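Local atomic coordinates of substrate-binding protein (Synechococcus sp., PDB entry 6WPN), a protein that probably binds a sugar or oligosaccharide in the periplasm of a marine cyanobacterium and is thought to deliver it to a transport system. Residues Gly50-Leu55 / Ala311-Glu316; Val205-Ala210 / Leu381-Pro386; Asp230-Gly235 / Arg239-Gln244; Pro284-Thr289 / Arg368-Glu373. All blocks are in the same frame, centred on the assembly; numbering follows the deposited sequence.

Contact 1 lies near one end of the two-lobed fold expected of a solute-binding protein, where helices 42-55 and 311-321 meet. Contact 3 is on the opposite side of the chain's centre, with about 48 Å between the two centres. Contacts 2 and 4 lie nearer the middle, centres about 25 Å apart and nearest atoms about 7 Å apart, and share the central sheet: contact 4 uses its strand 282-285, and strand 378-379 leads into contact 2. Along the chain contacts 3 and 4 follow one another, both nested inside the loop that contact 2 closes; contact 3 also lies inside that of contact 1, which alternates with contacts 2 and 4. Such interleaving packs together parts far apart in sequence.

Contact 1: Gly50-Leu55 / Ala311-Glu316; sequences GSWDKL and AGEAVE
E313 and E316 of helix 311-321 meet the six-membered ring of W52, which reaches across from helix 42-55. E313 comes first along the chain. Its side chain bends at CG (chi2 -79°), which brings the carboxylate back toward the indole, and E313 OE2 lies 3.9 Å from W52 CZ2. The carboxylate plane stands almost perpendicular to the ring, 86° away, and the oxygen approaches obliquely. The other oxygen, E313 OE1, is close to E58 OE2, a pairing of like charges that could raise the proton affinity of one of them. Helix 42-55 is the crossover of a beta-alpha-beta unit between the adjacent parallel strands 30-35 and 61-66, so W52 joins that unit to a helix more than 250 residues later. One turn beyond E313, E316 uses its backbone and the root of its side chain. E316 O is 3.6 Å from W52 CZ3, on an oblique line to the ring, whereas E316 CB lies at the edge in the ring plane, 3.9 Å from W52 CH2. The indole gets there because W52 CG is anti to the backbone N (chi1 169°), which sends the ring out from the helix. Its polar edge is engaged elsewhere: W52 NE1 hydrogen-bonds A59 O. The indole also stacks on H56, and L317 and L30 pack against it.

Contact 2: Val205-Ala210 / Leu381-Pro386; sequences VSLLDA and LVPATP
P383 O receives two weak hydrogen bonds from T385, one from the backbone N at 2.6 Å and one from OG1 at 3.4 Å. The first closes an inverse gamma turn centred on A384. This turn lies in the loop between strand 378-379 and helix 388-403, and it presents P383 and T385 to the loop that follows helix 195-202. The strand before it pairs with 295-303 in the central sheet, so the contact ties a connection leaving that sheet to the loop between helices 195-202 and 219-233. Opposite the turn, L207 and L208 both direct their side chains toward it, but meet different partners. L207 CD1 approaches the proline ring at P383 CD, 4.3 Å away, a loose apolar touch, and L207 also packs on L197 of helix 195-202. L208 reaches further along the turn. Its branch is extended, with CD1 anti to CA (chi2 178°), so one methyl leads the approach, and L208 and T385 pass each other at a slant. W420 of helix 409-427 also lies against L208. On the T385 side the hydroxyl is placed between the backbone N and the carbonyl carbon (chi1 68°), the position that also suits its weak bond back to P383 O. The methyl L208 CD1 thus meets oxygen, not carbon, with T385 OG1 3.7 Å away.

Contact 3: Asp230-Gly235 / Arg239-Gln244; sequences DLYREG and REVVSQ
The backbone at Y232 and R239, whose CA atoms are 7.4 Å apart, doubles back on itself: helix 219-233 ends in a Schellman motif, with G235 at positive phi as its C-prime residue, and the chain soon enters a 3-10 segment at 239-241. Inside the motif G235 N bonds to Y232 O, and L236 N bonds to L231 O. The side chain of Y232 then spans the gap. A chi1 of -169° swings the phenol away from the backbone N and off the helix toward the returning chain. Y232 OH donates a hydrogen bond of 2.7 Å to R239 O, striking a lone pair in the carbonyl plane with a C=O...O angle of 113°. That carbonyl oxygen also lies at the edge of the ring, in its plane, so the O-H probably lies close to the plane of the ring. Two valines hold the ring from different directions. V241 CG2 sits at the edge, 3.5 Å from Y232 CE1, whereas V242 CG1 lies over one face, 3.9 Å from the same carbon. V242 CG2 adds a touch at the hydroxyl. R239 supplies CB beside the phenolic oxygen, after which its extended chain leads away. Beyond the tyrosine, E240 O accepts from both S243 N and Q244 N, which holds the next turn together. Around this return of the chain, M403 and Q400 of helix 388-403 pack on Y232 and V242 respectively, and V241 bonds through its backbone to V188 in a loop.

Contact 4: Pro284-Thr289 / Arg368-Glu373; sequences PQPPLT and RLLSAE
L370 carries the contact from helix 359-374, with P284 and P286 as its chief partners on the chain that runs out of strand 282-285. A single methyl does the touching. The branch, with chi1 at -164° and CD2 trans to CA, is stretched toward the prolines and ends against the backbone between their rings. The nearest atom is the carbonyl carbon Q285 C, 3.7 Å from L370 CD2, and P284 O follows at 3.8 Å from the same methyl. The methyl therefore lies against peptide atoms as much as against side chains. The proline rings approach it at two points. P284 points its CB toward the helix, 4.4 Å from L370 CD2, and the ring of P286 crosses the leucine at a slant, with P286 CD 4.2 Å from that carbon. Q285, set between them, turns its CB away from the helix, so it takes part through its backbone. This is van der Waals packing of a leucine methyl against an extended Pro-Gln-Pro backbone as the strand ends. The two sides come from elements far apart in the sequence, and the contact lies near the surface. Strand 282-285 pairs antiparallel with strand 137-149, and L145 of that strand touches both P284 and L370, bridging the contact from the sheet side. Next to L370, S371 OG bonds to V143 O, and P286 O takes a hydrogen bond from S146 OG, so strand 137-149 is bonded both to the helix and to the chain just past the strand end.

Contact 1: Gly50-Leu55 / Ala311-Glu316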
loop_
_atom_site.group_PDB
_atom_site.type_symbol
_atom_site.label_atom_id
_atom_site.label_comp_id
_atom_site.label_asym_id
_atom_site.label_seq_id
_atom_site.Cartn_x
_atom_site.Cartn_y
_atom_site.Cartn_z
ATOM N N GLY A 50 -0.444 26.573 -1.627
ATOM C CA GLY A 50 -0.431 28.014 -1.425
ATOM C C GLY A 50 0.978 28.573 -1.400
ATOM O O GLY A 50 1.264 29.599 -2.020
ATOM N N SER A 51 1.875 27.908 -0.666
ATOM C CA SER A 51 3.279 28.309 -0.671
ATOM C C SER A 51 3.860 28.235 -2.076
ATOM O O SER A 51 4.581 29.143 -2.504
ATOM C CB SER A 51 4.084 27.440 0.292
ATOM O OG SER A 51 3.590 27.557 1.614
ATOM N N TRP A 52 3.554 27.162 -2.810
ATOM C CA TRP A 52 3.997 27.062 -4.196
ATOM C C TRP A 52 3.482 28.232 -5.026
ATOM O O TRP A 52 4.238 28.839 -5.796
ATOM C CB TRP A 52 3.538 25.737 -4.800
ATOM C CG TRP A 52 3.740 25.702 -6.276
ATOM C CD1 TRP A 52 2.839 26.072 -7.235
ATOM C CD2 TRP A 52 4.930 25.316 -6.974
ATOM N NE1 TRP A 52 3.387 25.924 -8.485
ATOM C CE2 TRP A 52 4.671 25.462 -8.355
ATOM C CE3 TRP A 52 6.187 24.853 -6.568
ATOM C CZ2 TRP A 52 5.618 25.160 -9.329
ATOM C CZ3 TRP A 52 7.129 24.553 -7.538
ATOM C CH2 TRP A 52 6.839 24.707 -8.902
ATOM N N ASP A 53 2.193 28.561 -4.882
ATOM C CA ASP A 53 1.610 29.656 -5.652
ATOM C C ASP A 53 2.288 30.981 -5.326
ATOM O O ASP A 53 2.472 31.826 -6.211
ATOM C CB ASP A 53 0.105 29.747 -5.389
ATOM C CG ASP A 53 -0.672 28.578 -5.976
ATOM O OD1 ASP A 53 -0.203 27.975 -6.963
ATOM O OD2 ASP A 53 -1.760 28.264 -5.448
ATOM N N LYS A 54 2.662 31.184 -4.058
ATOM C CA LYS A 54 3.408 32.384 -3.688
ATOM C C LYS A 54 4.804 32.389 -4.290
ATOM O O LYS A 54 5.323 33.453 -4.642
ATOM C CB LYS A 54 3.510 32.503 -2.169
ATOM C CG LYS A 54 2.180 32.590 -1.471
ATOM C CD LYS A 54 1.516 33.910 -1.797
ATOM C CE LYS A 54 0.449 34.251 -0.784
ATOM N NZ LYS A 54 -0.285 35.483 -1.187
ATOM N N LEU A 55 5.425 31.218 -4.410
ATOM C CA LEU A 55 6.768 31.154 -4.967
ATOM C C LEU A 55 6.739 31.198 -6.489
ATOM O O LEU A 55 7.599 31.828 -7.113
ATOM C CB LEU A 55 7.477 29.891 -4.475
ATOM C CG LEU A 55 7.774 29.804 -2.972
ATOM C CD1 LEU A 55 8.365 28.446 -2.614
ATOM C CD2 LEU A 55 8.678 30.929 -2.502
ATOM N N ALA A 311 7.010 20.559 -18.699
ATOM C CA ALA A 311 7.715 19.505 -17.977
ATOM C C ALA A 311 8.682 20.077 -16.947
ATOM O O ALA A 311 8.783 19.557 -15.830
ATOM C CB ALA A 311 8.446 18.596 -18.962
ATOM N N GLY A 312 9.393 21.150 -17.296
ATOM C CA GLY A 312 10.339 21.735 -16.356
ATOM C C GLY A 312 9.670 22.254 -15.098
ATOM O O GLY A 312 10.130 21.996 -13.983
ATOM N N GLU A 313 8.574 23.001 -15.260
ATOM C CA GLU A 313 7.826 23.466 -14.098
ATOM C C GLU A 313 7.228 22.297 -13.330
ATOM O O GLU A 313 7.134 22.343 -12.097
ATOM C CB GLU A 313 6.724 24.436 -14.529
ATOM C CG GLU A 313 7.218 25.810 -14.959
ATOM C CD GLU A 313 7.548 26.729 -13.788
ATOM O OE1 GLU A 313 8.054 27.843 -14.042
ATOM O OE2 GLU A 313 7.299 26.347 -12.621
ATOM N N ALA A 314 6.812 21.249 -14.042
ATOM C CA ALA A 314 6.261 20.074 -13.378
ATOM C C ALA A 314 7.306 19.400 -12.501
ATOM O O ALA A 314 7.000 18.951 -11.391
ATOM C CB ALA A 314 5.716 19.094 -14.416
ATOM N N VAL A 315 8.543 19.303 -12.992
ATOM C CA VAL A 315 9.616 18.734 -12.185
ATOM C C VAL A 315 9.878 19.602 -10.961
ATOM O O VAL A 315 10.109 19.092 -9.857
ATOM C CB VAL A 315 10.884 18.546 -13.038
ATOM C CG1 VAL A 315 12.069 18.167 -12.156
ATOM C CG2 VAL A 315 10.642 17.487 -14.104
ATOM N N GLU A 316 9.837 20.928 -11.131
ATOM C CA GLU A 316 10.027 21.817 -9.989
ATOM C C GLU A 316 8.936 21.618 -8.943
ATOM O O GLU A 316 9.213 21.624 -7.739
ATOM C CB GLU A 316 10.063 23.275 -10.453
ATOM C CG GLU A 316 11.251 23.624 -11.334
ATOM C CD GLU A 316 11.714 25.062 -11.154
ATOM O OE1 GLU A 316 12.739 25.270 -10.468
ATOM O OE2 GLU A 316 11.041 25.983 -11.673
#

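Contact 2: Val205-Ala210 / Leu381-Pro386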
loop_
_atom_site.group_PDB
_atom_site.type_symbol
_atom_site.label_atom_id
_atom_site.label_comp_id
_atom_site.label_asym_id
_atom_site.label_seq_id
_atom_site.Cartn_x
_atom_site.Cartn_y
_atom_site.Cartn_z
ATOM N N VAL A 205 5.966 -17.269 -2.925
ATOM C CA VAL A 205 5.406 -17.524 -4.248
ATOM C C VAL A 205 6.040 -16.585 -5.265
ATOM O O VAL A 205 6.171 -15.379 -5.023
ATOM C CB VAL A 205 3.878 -17.364 -4.233
ATOM C CG1 VAL A 205 3.299 -17.569 -5.632
ATOM C CG2 VAL A 205 3.253 -18.327 -3.233
ATOM N N SER A 206 6.431 -17.136 -6.410
ATOM C CA SER A 206 6.901 -16.356 -7.547
ATOM C C SER A 206 5.732 -16.158 -8.502
ATOM O O SER A 206 5.132 -17.134 -8.962
ATOM C CB SER A 206 8.063 -17.059 -8.245
ATOM O OG SER A 206 8.474 -16.340 -9.394
ATOM N N LEU A 207 5.405 -14.899 -8.796
ATOM C CA LEU A 207 4.221 -14.609 -9.600
ATOM C C LEU A 207 4.508 -14.665 -11.099
ATOM O O LEU A 207 3.832 -15.395 -11.832
ATOM C CB LEU A 207 3.652 -13.235 -9.223
ATOM C CG LEU A 207 3.161 -13.031 -7.788
ATOM C CD1 LEU A 207 2.680 -11.600 -7.592
ATOM C CD2 LEU A 207 2.068 -14.024 -7.421
ATOM N N LEU A 208 5.509 -13.916 -11.566
ATOM C CA LEU A 208 5.831 -13.820 -12.982
ATOM C C LEU A 208 7.304 -14.125 -13.207
ATOM O O LEU A 208 8.152 -13.821 -12.366
ATOM C CB LEU A 208 5.532 -12.418 -13.533
ATOM C CG LEU A 208 4.133 -11.837 -13.330
ATOM C CD1 LEU A 208 4.058 -10.428 -13.898
ATOM C CD2 LEU A 208 3.089 -12.734 -13.971
ATOM N N ASP A 209 7.601 -14.740 -14.350
ATOM C CA ASP A 209 8.983 -14.917 -14.764
ATOM C C ASP A 209 9.395 -13.792 -15.709
ATOM O O ASP A 209 8.628 -12.866 -15.995
ATOM C CB ASP A 209 9.166 -16.277 -15.443
ATOM C CG ASP A 209 8.288 -16.448 -16.685
ATOM O OD1 ASP A 209 7.661 -15.469 -17.146
ATOM O OD2 ASP A 209 8.229 -17.575 -17.211
ATOM N N ALA A 210 10.625 -13.873 -16.211
ATOM C CA ALA A 210 11.032 -13.052 -17.338
ATOM C C ALA A 210 10.390 -13.665 -18.577
ATOM O O ALA A 210 10.672 -14.826 -18.889
ATOM C CB ALA A 210 12.552 -12.995 -17.459
ATOM N N LEU A 381 6.782 -5.339 -2.363
ATOM C CA LEU A 381 6.581 -6.757 -2.638
ATOM C C LEU A 381 5.865 -7.039 -3.952
ATOM O O LEU A 381 6.249 -7.976 -4.661
ATOM C CB LEU A 381 5.799 -7.404 -1.490
ATOM C CG LEU A 381 6.450 -7.373 -0.105
ATOM C CD1 LEU A 381 5.545 -8.028 0.924
ATOM C CD2 LEU A 381 7.808 -8.054 -0.135
ATOM N N VAL A 382 4.840 -6.270 -4.303
ATOM C CA VAL A 382 4.246 -6.420 -5.629
ATOM C C VAL A 382 5.282 -5.952 -6.647
ATOM O O VAL A 382 5.706 -4.787 -6.612
ATOM C CB VAL A 382 2.911 -5.661 -5.742
ATOM C CG1 VAL A 382 1.884 -6.279 -4.809
ATOM C CG2 VAL A 382 3.076 -4.182 -5.416
ATOM N N PRO A 383 5.757 -6.824 -7.535
ATOM C CA PRO A 383 6.790 -6.401 -8.489
ATOM C C PRO A 383 6.256 -5.316 -9.414
ATOM O O PRO A 383 5.190 -5.460 -10.015
ATOM C CB PRO A 383 7.128 -7.691 -9.246
ATOM C CG PRO A 383 5.923 -8.557 -9.083
ATOM C CD PRO A 383 5.364 -8.231 -7.726
ATOM N N ALA A 384 6.998 -4.212 -9.502
ATOM C CA ALA A 384 6.588 -3.083 -10.329
ATOM C C ALA A 384 6.659 -3.451 -11.803
ATOM O O ALA A 384 7.564 -3.008 -12.519
ATOM C CB ALA A 384 7.466 -1.864 -10.042
ATOM N N THR A 385 5.724 -4.279 -12.257
ATOM C CA THR A 385 5.681 -4.765 -13.624
ATOM C C THR A 385 4.355 -4.400 -14.288
ATOM O O THR A 385 3.379 -4.069 -13.606
ATOM C CB THR A 385 5.875 -6.287 -13.640
ATOM O OG1 THR A 385 4.729 -6.903 -13.044
ATOM C CG2 THR A 385 7.115 -6.674 -12.848
ATOM N N PRO A 386 4.297 -4.412 -15.622
ATOM C CA PRO A 386 3.034 -4.114 -16.310
ATOM C C PRO A 386 2.001 -5.223 -16.152
ATOM O O PRO A 386 2.327 -6.411 -16.185
ATOM C CB PRO A 386 3.460 -3.947 -17.776
ATOM C CG PRO A 386 4.887 -3.560 -17.703
ATOM C CD PRO A 386 5.443 -4.329 -16.544
#

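Contact 3: Asp230-Gly235 / Arg239-Gln244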
loop_
_atom_site.group_PDB
_atom_site.type_symbol
_atom_site.label_atom_id
_atom_site.label_comp_id
_atom_site.label_asym_id
_atom_site.label_seq_id
_atom_site.Cartn_x
_atom_site.Cartn_y
_atom_site.Cartn_z
ATOM N N ASP A 230 -8.352 -23.119 2.691
ATOM C CA ASP A 230 -8.658 -23.866 3.908
ATOM C C ASP A 230 -9.083 -22.940 5.044
ATOM O O ASP A 230 -9.974 -23.282 5.829
ATOM C CB ASP A 230 -7.445 -24.700 4.324
ATOM C CG ASP A 230 -7.113 -25.793 3.322
ATOM O OD1 ASP A 230 -8.019 -26.223 2.574
ATOM O OD2 ASP A 230 -5.941 -26.230 3.285
ATOM N N LEU A 231 -8.464 -21.765 5.153
ATOM C CA LEU A 231 -8.880 -20.818 6.183
ATOM C C LEU A 231 -10.345 -20.436 6.007
ATOM O O LEU A 231 -11.121 -20.438 6.970
ATOM C CB LEU A 231 -7.992 -19.572 6.149
ATOM C CG LEU A 231 -6.608 -19.654 6.796
ATOM C CD1 LEU A 231 -5.934 -18.297 6.753
ATOM C CD2 LEU A 231 -6.697 -20.150 8.220
ATOM N N TYR A 232 -10.750 -20.137 4.772
ATOM C CA TYR A 232 -12.129 -19.723 4.539
ATOM C C TYR A 232 -13.096 -20.876 4.770
ATOM O O TYR A 232 -14.140 -20.701 5.410
ATOM C CB TYR A 232 -12.288 -19.183 3.119
ATOM C CG TYR A 232 -13.615 -18.500 2.909
ATOM C CD1 TYR A 232 -13.795 -17.168 3.267
ATOM C CD2 TYR A 232 -14.702 -19.192 2.398
ATOM C CE1 TYR A 232 -15.007 -16.539 3.091
ATOM C CE2 TYR A 232 -15.924 -18.569 2.222
ATOM C CZ TYR A 232 -16.068 -17.243 2.571
ATOM O OH TYR A 232 -17.276 -16.618 2.395
ATOM N N ARG A 233 -12.764 -22.062 4.262
ATOM C CA ARG A 233 -13.689 -23.182 4.344
ATOM C C ARG A 233 -13.914 -23.632 5.780
ATOM O O ARG A 233 -14.988 -24.149 6.100
ATOM C CB ARG A 233 -13.168 -24.351 3.510
ATOM C CG ARG A 233 -13.078 -24.076 2.022
ATOM C CD ARG A 233 -13.021 -25.384 1.255
ATOM N NE ARG A 233 -12.943 -25.182 -0.186
ATOM C CZ ARG A 233 -12.868 -26.169 -1.072
ATOM N NH1 ARG A 233 -12.857 -27.427 -0.656
ATOM N NH2 ARG A 233 -12.805 -25.900 -2.369
ATOM N N GLU A 234 -12.931 -23.436 6.655
ATOM C CA GLU A 234 -13.033 -23.847 8.047
ATOM C C GLU A 234 -13.728 -22.817 8.928
ATOM O O GLU A 234 -13.706 -22.963 10.152
ATOM C CB GLU A 234 -11.640 -24.144 8.606
ATOM C CG GLU A 234 -10.963 -25.336 7.968
ATOM C CD GLU A 234 -9.601 -25.629 8.571
ATOM O OE1 GLU A 234 -9.225 -24.964 9.565
ATOM O OE2 GLU A 234 -8.908 -26.533 8.052
ATOM N N GLY A 235 -14.345 -21.794 8.346
ATOM C CA GLY A 235 -15.046 -20.799 9.135
ATOM C C GLY A 235 -14.152 -19.857 9.904
ATOM O O GLY A 235 -14.625 -19.170 10.814
ATOM N N ARG A 239 -17.053 -14.290 6.363
ATOM C CA ARG A 239 -17.585 -14.735 5.083
ATOM C C ARG A 239 -17.520 -13.638 4.028
ATOM O O ARG A 239 -17.432 -13.936 2.833
ATOM C CB ARG A 239 -19.025 -15.217 5.236
ATOM C CG ARG A 239 -19.176 -16.561 5.902
ATOM C CD ARG A 239 -20.649 -16.893 6.003
ATOM N NE ARG A 239 -20.908 -18.186 6.623
ATOM C CZ ARG A 239 -22.115 -18.599 6.995
ATOM N NH1 ARG A 239 -22.269 -19.794 7.551
ATOM N NH2 ARG A 239 -23.169 -17.812 6.816
ATOM N N GLU A 240 -17.515 -12.372 4.444
ATOM C CA GLU A 240 -17.571 -11.271 3.498
ATOM C C GLU A 240 -16.201 -10.862 2.977
ATOM O O GLU A 240 -16.096 -9.821 2.319
ATOM C CB GLU A 240 -18.273 -10.058 4.123
ATOM C CG GLU A 240 -17.574 -9.460 5.344
ATOM C CD GLU A 240 -18.146 -9.961 6.664
ATOM O OE1 GLU A 240 -18.643 -11.108 6.708
ATOM O OE2 GLU A 240 -18.110 -9.194 7.655
ATOM N N VAL A 241 -15.155 -11.654 3.233
ATOM C CA VAL A 241 -13.877 -11.352 2.603
ATOM C C VAL A 241 -13.952 -11.569 1.098
ATOM O O VAL A 241 -13.201 -10.935 0.349
ATOM C CB VAL A 241 -12.725 -12.188 3.200
ATOM C CG1 VAL A 241 -12.494 -11.836 4.670
ATOM C CG2 VAL A 241 -12.993 -13.664 3.035
ATOM N N VAL A 242 -14.870 -12.423 0.631
ATOM C CA VAL A 242 -15.031 -12.647 -0.804
ATOM C C VAL A 242 -15.841 -11.555 -1.477
ATOM O O VAL A 242 -15.940 -11.544 -2.711
ATOM C CB VAL A 242 -15.688 -14.007 -1.110
ATOM C CG1 VAL A 242 -14.816 -15.153 -0.595
ATOM C CG2 VAL A 242 -17.092 -14.075 -0.523
ATOM N N SER A 243 -16.432 -10.641 -0.713
ATOM C CA SER A 243 -17.305 -9.644 -1.304
ATOM C C SER A 243 -17.072 -8.219 -0.817
ATOM O O SER A 243 -17.599 -7.290 -1.440
ATOM C CB SER A 243 -18.774 -10.021 -1.068
ATOM O OG SER A 243 -19.083 -9.970 0.304
ATOM N N GLN A 244 -16.306 -8.008 0.251
ATOM C CA GLN A 244 -16.075 -6.676 0.796
ATOM C C GLN A 244 -14.586 -6.471 1.043
ATOM O O GLN A 244 -13.841 -7.427 1.287
ATOM C CB GLN A 244 -16.868 -6.458 2.106
ATOM C CG GLN A 244 -18.379 -6.364 1.901
ATOM C CD GLN A 244 -19.153 -6.171 3.192
ATOM O OE1 GLN A 244 -18.877 -6.818 4.202
ATOM N NE2 GLN A 244 -20.130 -5.283 3.163
#

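Contact 4: Pro284-Thr289 / Arg368-Glu373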
loop_
_atom_site.group_PDB
_atom_site.type_symbol
_atom_site.label_atom_id
_atom_site.label_comp_id
_atom_site.label_asym_id
_atom_site.label_seq_id
_atom_site.Cartn_x
_atom_site.Cartn_y
_atom_site.Cartn_z
ATOM N N PRO A 284 -0.034 -1.511 18.819
ATOM C CA PRO A 284 0.588 -1.741 17.510
ATOM C C PRO A 284 1.632 -2.844 17.600
ATOM O O PRO A 284 2.357 -2.957 18.591
ATOM C CB PRO A 284 1.229 -0.386 17.177
ATOM C CG PRO A 284 0.626 0.595 18.160
ATOM C CD PRO A 284 0.317 -0.197 19.378
ATOM N N GLN A 285 1.698 -3.661 16.556
ATOM C CA GLN A 285 2.582 -4.815 16.494
ATOM C C GLN A 285 3.176 -4.914 15.097
ATOM O O GLN A 285 2.658 -4.309 14.153
ATOM C CB GLN A 285 1.835 -6.112 16.845
ATOM C CG GLN A 285 1.331 -6.179 18.281
ATOM C CD GLN A 285 2.452 -6.259 19.301
ATOM O OE1 GLN A 285 3.496 -6.858 19.052
ATOM N NE2 GLN A 285 2.239 -5.648 20.462
ATOM N N PRO A 286 4.277 -5.647 14.940
ATOM C CA PRO A 286 4.870 -5.790 13.613
ATOM C C PRO A 286 3.897 -6.446 12.657
ATOM O O PRO A 286 3.055 -7.270 13.062
ATOM C CB PRO A 286 6.092 -6.685 13.869
ATOM C CG PRO A 286 6.437 -6.443 15.295
ATOM C CD PRO A 286 5.131 -6.226 15.995
ATOM N N PRO A 287 3.973 -6.116 11.370
ATOM C CA PRO A 287 3.067 -6.732 10.399
ATOM C C PRO A 287 3.389 -8.204 10.217
ATOM O O PRO A 287 4.480 -8.678 10.542
ATOM C CB PRO A 287 3.336 -5.949 9.111
ATOM C CG PRO A 287 4.755 -5.490 9.261
ATOM C CD PRO A 287 4.936 -5.205 10.728
ATOM N N LEU A 288 2.409 -8.936 9.696
ATOM C CA LEU A 288 2.643 -10.339 9.398
ATOM C C LEU A 288 3.616 -10.451 8.235
ATOM O O LEU A 288 3.553 -9.677 7.274
ATOM C CB LEU A 288 1.329 -11.047 9.067
ATOM C CG LEU A 288 0.375 -11.246 10.247
ATOM C CD1 LEU A 288 -1.059 -11.408 9.782
ATOM C CD2 LEU A 288 0.829 -12.454 11.052
ATOM N N THR A 289 4.554 -11.387 8.349
ATOM C CA THR A 289 5.508 -11.657 7.284
ATOM C C THR A 289 5.606 -13.161 7.068
ATOM O O THR A 289 5.002 -13.961 7.789
ATOM C CB THR A 289 6.900 -11.097 7.605
ATOM O OG1 THR A 289 7.529 -11.931 8.585
ATOM C CG2 THR A 289 6.808 -9.665 8.140
ATOM N N ARG A 368 3.855 5.060 15.137
ATOM C CA ARG A 368 4.722 5.712 14.156
ATOM C C ARG A 368 6.166 5.247 14.300
ATOM O O ARG A 368 6.874 5.071 13.302
ATOM C CB ARG A 368 4.645 7.232 14.298
ATOM C CG ARG A 368 3.296 7.849 13.986
ATOM C CD ARG A 368 3.339 9.344 14.234
ATOM N NE ARG A 368 4.312 9.985 13.354
ATOM C CZ ARG A 368 4.820 11.195 13.548
ATOM N NH1 ARG A 368 4.458 11.912 14.607
ATOM N NH2 ARG A 368 5.703 11.684 12.687
ATOM N N LEU A 369 6.615 5.030 15.537
ATOM C CA LEU A 369 7.985 4.585 15.761
ATOM C C LEU A 369 8.187 3.159 15.273
ATOM O O LEU A 369 9.251 2.824 14.740
ATOM C CB LEU A 369 8.331 4.694 17.244
ATOM C CG LEU A 369 9.805 4.553 17.607
ATOM C CD1 LEU A 369 10.619 5.584 16.855
ATOM C CD2 LEU A 369 9.981 4.712 19.105
ATOM N N LEU A 370 7.183 2.302 15.457
ATOM C CA LEU A 370 7.292 0.937 14.960
ATOM C C LEU A 370 7.324 0.907 13.433
ATOM O O LEU A 370 8.070 0.121 12.838
ATOM C CB LEU A 370 6.140 0.100 15.511
ATOM C CG LEU A 370 6.267 -1.417 15.427
ATOM C CD1 LEU A 370 7.659 -1.847 15.839
ATOM C CD2 LEU A 370 5.228 -2.059 16.337
ATOM N N SER A 371 6.539 1.770 12.780
ATOM C CA SER A 371 6.603 1.870 11.322
ATOM C C SER A 371 7.982 2.322 10.854
ATOM O O SER A 371 8.527 1.773 9.887
ATOM C CB SER A 371 5.529 2.825 10.800
ATOM O OG SER A 371 4.236 2.266 10.925
ATOM N N ALA A 372 8.563 3.322 11.521
ATOM C CA ALA A 372 9.874 3.812 11.101
ATOM C C ALA A 372 10.958 2.759 11.298
ATOM O O ALA A 372 11.900 2.684 10.502
ATOM C CB ALA A 372 10.227 5.092 11.859
ATOM N N GLU A 373 10.842 1.951 12.348
ATOM C CA GLU A 373 11.815 0.893 12.596
ATOM C C GLU A 373 11.646 -0.254 11.603
ATOM O O GLU A 373 12.634 -0.835 11.141
ATOM C CB GLU A 373 11.672 0.419 14.039
ATOM C CG GLU A 373 12.124 1.481 15.032
ATOM C CD GLU A 373 11.954 1.063 16.478
ATOM O OE1 GLU A 373 10.888 0.507 16.816
ATOM O OE2 GLU A 373 12.887 1.305 17.276
#